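Local coordinates for protein Cg9734-pa (Drosophila melanogaster, PDB 2BK9) that binds heme as a member of the globin family, with its iron coordinated by two histidines, and probably carries oxygen, at residues D81-A93 with D136-D148. The protein carries 1 engineered substitution. Numbering follows the deposited sequence.
Sequences DLEKLDEIWTKIA and DHVYAIIFKAIDD. With MG (magnesium ion), chain D; HEM (protoporphyrin IX containing Fe), chain B.
Val-138 sits over one face of the Trp-89 indole. Its CB sits 3.5 Å from the centroid of the five-membered ring, almost on the ring normal, which makes a CH-pi contact. CG1 of Val-138 leans to the pyrrole side, over NE1 and CD1. Ile-88 CG2 covers the opposite face. The vinyl carbon CBB of the heme meets the ring edge, 3.8 Å from CH2 of Trp-89. NE1 is hydrogen-bonded to Ser-72 OG of helix 56-75. With an alanine at Trp-89, Val-138 and the heme vinyl would probably lose their shared partner, and Ser-72 OG its N-H donor. NE2 of His-137 is hydrogen-bonded to water 1, which lies in the ring plane and donates to the Leu-82 carbonyl oxygen. Ile-141 is a knob between Leu-85, Asp-86, Trp-89 and Thr-90. Its CG2, anti to the backbone N, reaches CB of Trp-89 at 3.6 Å; its CD1 reaches the Leu-85 carbonyl oxygen. Farther along, CB of Ala-93 packs 3.8 Å from CB of Ala-145. At the outer side Lys-144 NZ bonds to Asp-86 OD1 at 2.8 Å, on the syn lone pair, as a salt bridge. The lysine chain is extended until chi4 (62°), where it bends. Water 2 accepts from the same NZ and donates to Thr-90 OG1 and the Ile-141 carbonyl. The axes of the segments 81-93 and 136-143 come within 8.1 Å and cross at -54°. This is helix-helix packing in the globin fold, where helix 81-96, which leads to the axial His-96, rests on the last helix, 125-143, beside the heme pocket.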
loop_
_atom_site.group_PDB
_atom_site.type_symbol
_atom_site.label_atom_id
_atom_site.label_comp_id
_atom_site.label_asym_id
_atom_site.label_seq_id
_atom_site.Cartn_x
_atom_site.Cartn_y
_atom_site.Cartn_z
ATOM N N ASP A 81 -4.628 4.965 -17.983
ATOM C CA ASP A 81 -4.379 4.998 -16.557
ATOM C C ASP A 81 -5.457 4.303 -15.741
ATOM O O ASP A 81 -5.170 3.464 -14.886
ATOM C CB ASP A 81 -4.169 6.471 -16.042
ATOM C CG ASP A 81 -5.276 7.482 -16.458
ATOM O OD1 ASP A 81 -6.225 7.204 -17.177
ATOM O OD2 ASP A 81 -5.166 8.681 -16.105
ATOM N N LEU A 82 -6.719 4.671 -15.947
ATOM C CA LEU A 82 -7.800 4.123 -15.141
ATOM C C LEU A 82 -7.914 2.609 -15.317
ATOM O O LEU A 82 -8.093 1.855 -14.363
ATOM C CB LEU A 82 -9.118 4.799 -15.471
ATOM C CG LEU A 82 -9.152 6.295 -15.138
ATOM C CD1 LEU A 82 -10.519 6.854 -15.553
ATOM C CD2 LEU A 82 -8.885 6.613 -13.705
ATOM N N GLU A 83 -7.771 2.181 -16.557
ATOM C CA GLU A 83 -7.810 0.762 -16.901
ATOM C C GLU A 83 -6.669 -0.008 -16.237
ATOM O O GLU A 83 -6.858 -1.092 -15.700
ATOM C CB GLU A 83 -7.726 0.601 -18.420
ATOM C CG GLU A 83 -8.899 1.181 -19.180
ATOM C CD GLU A 83 -8.809 2.661 -19.585
ATOM O OE1 GLU A 83 -8.068 3.469 -18.995
ATOM O OE2 GLU A 83 -9.519 3.016 -20.565
ATOM N N LYS A 84 -5.470 0.553 -16.322
ATOM C CA LYS A 84 -4.325 -0.134 -15.768
ATOM C C LYS A 84 -4.387 -0.194 -14.249
ATOM O O LYS A 84 -4.032 -1.231 -13.654
ATOM C CB LYS A 84 -3.046 0.535 -16.232
ATOM C CG LYS A 84 -2.716 0.296 -17.694
ATOM C CD LYS A 84 -1.547 1.143 -18.188
ATOM C CE LYS A 84 -1.175 0.825 -19.635
ATOM N NZ LYS A 84 -0.708 -0.520 -19.879
ATOM N N LEU A 85 -4.872 0.862 -13.602
ATOM C CA LEU A 85 -5.070 0.818 -12.147
ATOM C C LEU A 85 -6.104 -0.224 -11.759
ATOM O O LEU A 85 -5.956 -0.963 -10.795
ATOM C CB LEU A 85 -5.447 2.180 -11.594
ATOM C CG LEU A 85 -4.374 3.252 -11.669
ATOM C CD1 LEU A 85 -4.944 4.592 -11.305
ATOM C CD2 LEU A 85 -3.198 2.904 -10.767
ATOM N N ASP A 86 -7.202 -0.272 -12.513
ATOM C CA ASP A 86 -8.241 -1.241 -12.223
ATOM C C ASP A 86 -7.656 -2.650 -12.327
ATOM O O ASP A 86 -7.953 -3.523 -11.489
ATOM C CB ASP A 86 -9.431 -1.087 -13.140
ATOM C CG ASP A 86 -10.570 -1.940 -12.676
ATOM O OD1 ASP A 86 -11.280 -1.583 -11.754
ATOM O OD2 ASP A 86 -10.787 -3.034 -13.193
ATOM N N GLU A 87 -6.844 -2.901 -13.350
ATOM C CA GLU A 87 -6.227 -4.200 -13.504
ATOM C C GLU A 87 -5.328 -4.521 -12.324
ATOM O O GLU A 87 -5.408 -5.605 -11.763
ATOM C CB GLU A 87 -5.460 -4.235 -14.822
ATOM C CG GLU A 87 -4.779 -5.539 -15.016
ATOM C CD GLU A 87 -3.893 -5.614 -16.248
ATOM O OE1 GLU A 87 -3.626 -4.586 -16.950
ATOM O OE2 GLU A 87 -3.401 -6.729 -16.525
ATOM N N ILE A 88 -4.406 -3.630 -12.013
ATOM C CA ILE A 88 -3.433 -3.863 -10.950
ATOM C C ILE A 88 -4.166 -4.228 -9.662
ATOM O O ILE A 88 -3.838 -5.200 -8.980
ATOM C CB ILE A 88 -2.538 -2.637 -10.777
ATOM C CG1 ILE A 88 -1.585 -2.479 -11.988
ATOM C CG2 ILE A 88 -1.786 -2.692 -9.479
ATOM C CD1 ILE A 88 -0.955 -1.114 -12.088
ATOM N N TRP A 89 -5.092 -3.366 -9.279
ATOM C CA TRP A 89 -5.651 -3.439 -7.919
ATOM C C TRP A 89 -6.758 -4.475 -7.792
ATOM O O TRP A 89 -6.975 -4.992 -6.712
ATOM C CB TRP A 89 -6.029 -2.053 -7.440
ATOM C CG TRP A 89 -4.797 -1.256 -7.178
ATOM C CD1 TRP A 89 -4.168 -0.373 -8.034
ATOM C CD2 TRP A 89 -3.981 -1.330 -6.028
ATOM N NE1 TRP A 89 -3.017 0.089 -7.456
ATOM C CE2 TRP A 89 -2.893 -0.477 -6.219
ATOM C CE3 TRP A 89 -4.081 -2.022 -4.833
ATOM C CZ2 TRP A 89 -1.925 -0.284 -5.244
ATOM C CZ3 TRP A 89 -3.112 -1.835 -3.874
ATOM C CH2 TRP A 89 -2.060 -0.962 -4.082
ATOM N N THR A 90 -7.438 -4.796 -8.889
ATOM C CA THR A 90 -8.345 -5.921 -8.855
ATOM C C THR A 90 -7.585 -7.199 -8.600
ATOM O O THR A 90 -7.983 -8.054 -7.800
ATOM C CB THR A 90 -9.174 -5.997 -10.122
ATOM O OG1 THR A 90 -10.014 -4.836 -10.215
ATOM C CG2 THR A 90 -10.082 -7.215 -10.087
ATOM N N LYS A 91 -6.424 -7.323 -9.232
ATOM C CA LYS A 91 -5.605 -8.510 -9.040
ATOM C C LYS A 91 -5.081 -8.584 -7.600
ATOM O O LYS A 91 -5.141 -9.639 -6.973
ATOM C CB LYS A 91 -4.465 -8.575 -10.058
ATOM C CG LYS A 91 -3.578 -9.777 -9.823
ATOM C CD LYS A 91 -2.578 -9.987 -10.945
ATOM C CE LYS A 91 -1.783 -11.232 -10.704
ATOM N NZ LYS A 91 -2.555 -12.478 -11.006
ATOM N N ILE A 92 -4.645 -7.470 -7.049
ATOM C CA ILE A 92 -4.244 -7.475 -5.640
ATOM C C ILE A 92 -5.408 -7.914 -4.757
ATOM O O ILE A 92 -5.258 -8.754 -3.866
ATOM C CB ILE A 92 -3.758 -6.085 -5.225
ATOM C CG1 ILE A 92 -2.474 -5.700 -5.970
ATOM C CG2 ILE A 92 -3.538 -6.012 -3.734
ATOM C CD1 ILE A 92 -1.343 -6.648 -5.806
ATOM N N ALA A 93 -6.589 -7.377 -4.984
ATOM C CA ALA A 93 -7.733 -7.714 -4.155
ATOM C C ALA A 93 -8.014 -9.218 -4.228
ATOM O O ALA A 93 -8.182 -9.898 -3.206
ATOM C CB ALA A 93 -8.954 -6.934 -4.556
ATOM N N ASP A 136 -7.159 6.483 -2.034
ATOM C CA ASP A 136 -8.584 6.230 -1.999
ATOM C C ASP A 136 -9.090 5.670 -3.301
ATOM O O ASP A 136 -9.972 4.805 -3.321
ATOM C CB ASP A 136 -9.331 7.514 -1.682
ATOM C CG ASP A 136 -9.198 7.935 -0.271
ATOM O OD1 ASP A 136 -8.765 7.121 0.582
ATOM O OD2 ASP A 136 -9.508 9.094 0.054
ATOM N N HIS A 137 -8.561 6.125 -4.426
ATOM C CA HIS A 137 -8.934 5.579 -5.717
ATOM C C HIS A 137 -8.637 4.123 -5.806
ATOM O O HIS A 137 -9.480 3.300 -6.191
ATOM C CB HIS A 137 -8.282 6.343 -6.861
ATOM C CG HIS A 137 -8.710 5.858 -8.196
ATOM N ND1 HIS A 137 -9.886 6.260 -8.777
ATOM C CD2 HIS A 137 -8.189 4.908 -9.001
ATOM C CE1 HIS A 137 -10.023 5.640 -9.934
ATOM N NE2 HIS A 137 -9.017 4.796 -10.090
ATOM N N VAL A 138 -7.410 3.754 -5.446
ATOM C CA VAL A 138 -7.063 2.354 -5.569
ATOM C C VAL A 138 -7.834 1.487 -4.567
ATOM O O VAL A 138 -8.180 0.367 -4.871
ATOM C CB VAL A 138 -5.540 2.077 -5.621
ATOM C CG1 VAL A 138 -4.902 2.902 -6.708
ATOM C CG2 VAL A 138 -4.914 2.323 -4.363
ATOM N N TYR A 139 -8.126 2.026 -3.400
ATOM C CA TYR A 139 -8.969 1.306 -2.415
ATOM C C TYR A 139 -10.380 1.105 -2.932
ATOM O O TYR A 139 -10.997 0.067 -2.631
ATOM C CB TYR A 139 -8.970 2.024 -1.072
ATOM C CG TYR A 139 -7.888 1.512 -0.180
ATOM C CD1 TYR A 139 -6.557 1.378 -0.596
ATOM C CD2 TYR A 139 -8.165 1.111 1.104
ATOM C CE1 TYR A 139 -5.558 0.882 0.202
ATOM C CE2 TYR A 139 -7.134 0.590 1.927
ATOM C CZ TYR A 139 -5.858 0.438 1.438
ATOM O OH TYR A 139 -4.842 -0.073 2.207
ATOM N N ALA A 140 -10.916 2.056 -3.696
ATOM C CA ALA A 140 -12.220 1.848 -4.345
ATOM C C ALA A 140 -12.174 0.605 -5.217
ATOM O O ALA A 140 -13.123 -0.164 -5.241
ATOM N N ILE A 141 -11.062 0.405 -5.924
ATOM C CA ILE A 141 -10.910 -0.727 -6.781
ATOM C C ILE A 141 -10.869 -2.023 -5.965
ATOM O O ILE A 141 -11.567 -3.014 -6.273
ATOM C CB ILE A 141 -9.674 -0.596 -7.666
ATOM C CG1 ILE A 141 -9.742 0.630 -8.583
ATOM C CG2 ILE A 141 -9.494 -1.900 -8.444
ATOM C CD1 ILE A 141 -8.423 1.043 -9.200
ATOM N N ILE A 142 -10.062 -2.047 -4.904
ATOM C CA ILE A 142 -10.005 -3.222 -4.054
ATOM C C ILE A 142 -11.397 -3.560 -3.548
ATOM O O ILE A 142 -11.851 -4.714 -3.520
ATOM C CB ILE A 142 -9.053 -2.989 -2.843
ATOM C CG1 ILE A 142 -7.610 -2.707 -3.319
ATOM C CG2 ILE A 142 -9.084 -4.209 -1.889
ATOM C CD1 ILE A 142 -6.726 -2.353 -2.174
ATOM N N PHE A 143 -12.081 -2.541 -3.046
ATOM C CA PHE A 143 -13.305 -2.774 -2.264
ATOM C C PHE A 143 -14.513 -3.145 -3.106
ATOM O O PHE A 143 -15.472 -3.703 -2.569
ATOM C CB PHE A 143 -13.611 -1.571 -1.373
ATOM C CG PHE A 143 -12.697 -1.421 -0.184
ATOM C CD1 PHE A 143 -11.588 -2.205 0.034
ATOM C CD2 PHE A 143 -12.979 -0.460 0.732
ATOM C CE1 PHE A 143 -10.794 -2.054 1.167
ATOM C CE2 PHE A 143 -12.160 -0.287 1.830
ATOM C CZ PHE A 143 -11.074 -1.065 2.044
ATOM N N LYS A 144 -14.446 -2.944 -4.413
ATOM C CA LYS A 144 -15.496 -3.473 -5.291
ATOM C C LYS A 144 -15.235 -4.924 -5.653
ATOM O O LYS A 144 -16.010 -5.475 -6.418
ATOM C CB LYS A 144 -15.766 -2.571 -6.526
ATOM C CG LYS A 144 -14.671 -2.509 -7.523
ATOM C CD LYS A 144 -15.097 -1.662 -8.721
ATOM C CE LYS A 144 -13.979 -1.381 -9.760
ATOM N NZ LYS A 144 -13.456 -2.622 -10.381
ATOM N N ALA A 145 -14.174 -5.547 -5.129
ATOM C CA ALA A 145 -13.880 -6.927 -5.400
ATOM C C ALA A 145 -14.064 -7.871 -4.200
ATOM O O ALA A 145 -13.926 -9.082 -4.384
ATOM C CB ALA A 145 -12.462 -7.066 -5.925
ATOM N N ILE A 146 -14.350 -7.355 -2.997
ATOM C CA ILE A 146 -14.453 -8.164 -1.787
ATOM C C ILE A 146 -15.608 -7.692 -0.953
ATOM O O ILE A 146 -16.070 -6.567 -1.058
ATOM C CB ILE A 146 -13.141 -8.142 -0.962
ATOM C CG1 ILE A 146 -12.721 -6.699 -0.618
ATOM C CG2 ILE A 146 -12.043 -8.887 -1.691
ATOM C CD1 ILE A 146 -11.692 -6.643 0.456
ATOM N N ASP A 147 -16.075 -8.597 -0.098
ATOM C CA ASP A 147 -16.984 -8.250 0.976
ATOM C C ASP A 147 -16.213 -7.661 2.158
ATOM O O ASP A 147 -14.992 -7.532 2.109
ATOM C CB ASP A 147 -17.896 -9.436 1.329
ATOM C CG ASP A 147 -17.227 -10.567 2.117
ATOM O OD1 ASP A 147 -16.078 -10.414 2.594
ATOM O OD2 ASP A 147 -17.876 -11.638 2.284
ATOM N N ASP A 148 -16.942 -7.271 3.194
ATOM C CA ASP A 148 -16.293 -6.598 4.307
ATOM C C ASP A 148 -15.217 -7.492 4.940
ATOM O O ASP A 148 -14.288 -6.979 5.557
ATOM C CB ASP A 148 -17.284 -6.244 5.408
ATOM C CG ASP A 148 -18.115 -5.073 5.122
ATOM O OD1 ASP A 148 -17.965 -4.429 4.082
ATOM O OD2 ASP A 148 -18.880 -4.640 6.018
HETATM MG MG MG D . -19.707 -12.445 1.965
HETATM C CHA HEM B . 0.436 -11.720 -0.325
HETATM C CHB HEM B . 0.466 -7.282 -2.175
HETATM C CHC HEM B . -1.943 -5.784 1.652
HETATM C CHD HEM B . -1.576 -10.076 3.698
HETATM C C1A HEM B . 0.582 -10.656 -1.175
HETATM C C2A HEM B . 1.054 -10.743 -2.559
HETATM C C3A HEM B . 1.052 -9.506 -3.105
HETATM C C4A HEM B . 0.617 -8.631 -2.054
HETATM C CMA HEM B . 1.437 -9.010 -4.512
HETATM C CAA HEM B . 1.455 -12.060 -3.234
HETATM C CBA HEM B . 0.217 -12.858 -3.643
HETATM C CGA HEM B . 0.711 -14.178 -4.172
HETATM O O1A HEM B . 1.048 -15.087 -3.356
HETATM O O2A HEM B . 0.760 -14.332 -5.403
HETATM C C1B HEM B . -0.144 -6.454 -1.264
HETATM C C2B HEM B . -0.445 -5.071 -1.509
HETATM C C3B HEM B . -1.128 -4.651 -0.426
HETATM C C4B HEM B . -1.307 -5.762 0.458
HETATM C CMB HEM B . -0.033 -4.312 -2.739
HETATM C CAB HEM B . -1.746 -3.328 -0.185
HETATM C CBB HEM B . -1.277 -2.169 -0.609
HETATM C C1C HEM B . -2.073 -6.798 2.548
HETATM C C2C HEM B . -2.768 -6.753 3.831
HETATM C C3C HEM B . -2.614 -7.931 4.436
HETATM C C4C HEM B . -1.859 -8.762 3.534
HETATM C CMC HEM B . -3.541 -5.537 4.337
HETATM C CAC HEM B . -3.159 -8.279 5.795
HETATM C CBC HEM B . -2.670 -9.145 6.656
HETATM C C1D HEM B . -0.982 -10.909 2.809
HETATM C C2D HEM B . -0.808 -12.288 2.987
HETATM C C3D HEM B . -0.197 -12.788 1.804
HETATM C C4D HEM B . -0.062 -11.642 0.946
HETATM C CMD HEM B . -1.149 -13.081 4.236
HETATM C CAD HEM B . 0.176 -14.224 1.544
HETATM C CBD HEM B . 1.507 -14.569 2.136
HETATM C CGD HEM B . 1.908 -15.995 1.925
HETATM O O1D HEM B . 2.925 -16.433 2.512
HETATM O O2D HEM B . 1.214 -16.714 1.158
HETATM N NA HEM B . 0.293 -9.360 -0.907
HETATM N NB HEM B . -0.679 -6.873 -0.040
HETATM N NC HEM B . -1.529 -8.046 2.391
HETATM N ND HEM B . -0.538 -10.531 1.560
HETATM FE FE HEM B . -0.577 -8.715 0.753
HETATM O O HOH W 1 -9.436 2.952 -12.157
HETATM O O HOH W 2 -12.194 -4.355 -8.641
HETATM O O HOH W 3 -20.377 -11.134 0.378
HETATM O O HOH W 4 -20.518 -11.228 3.428
#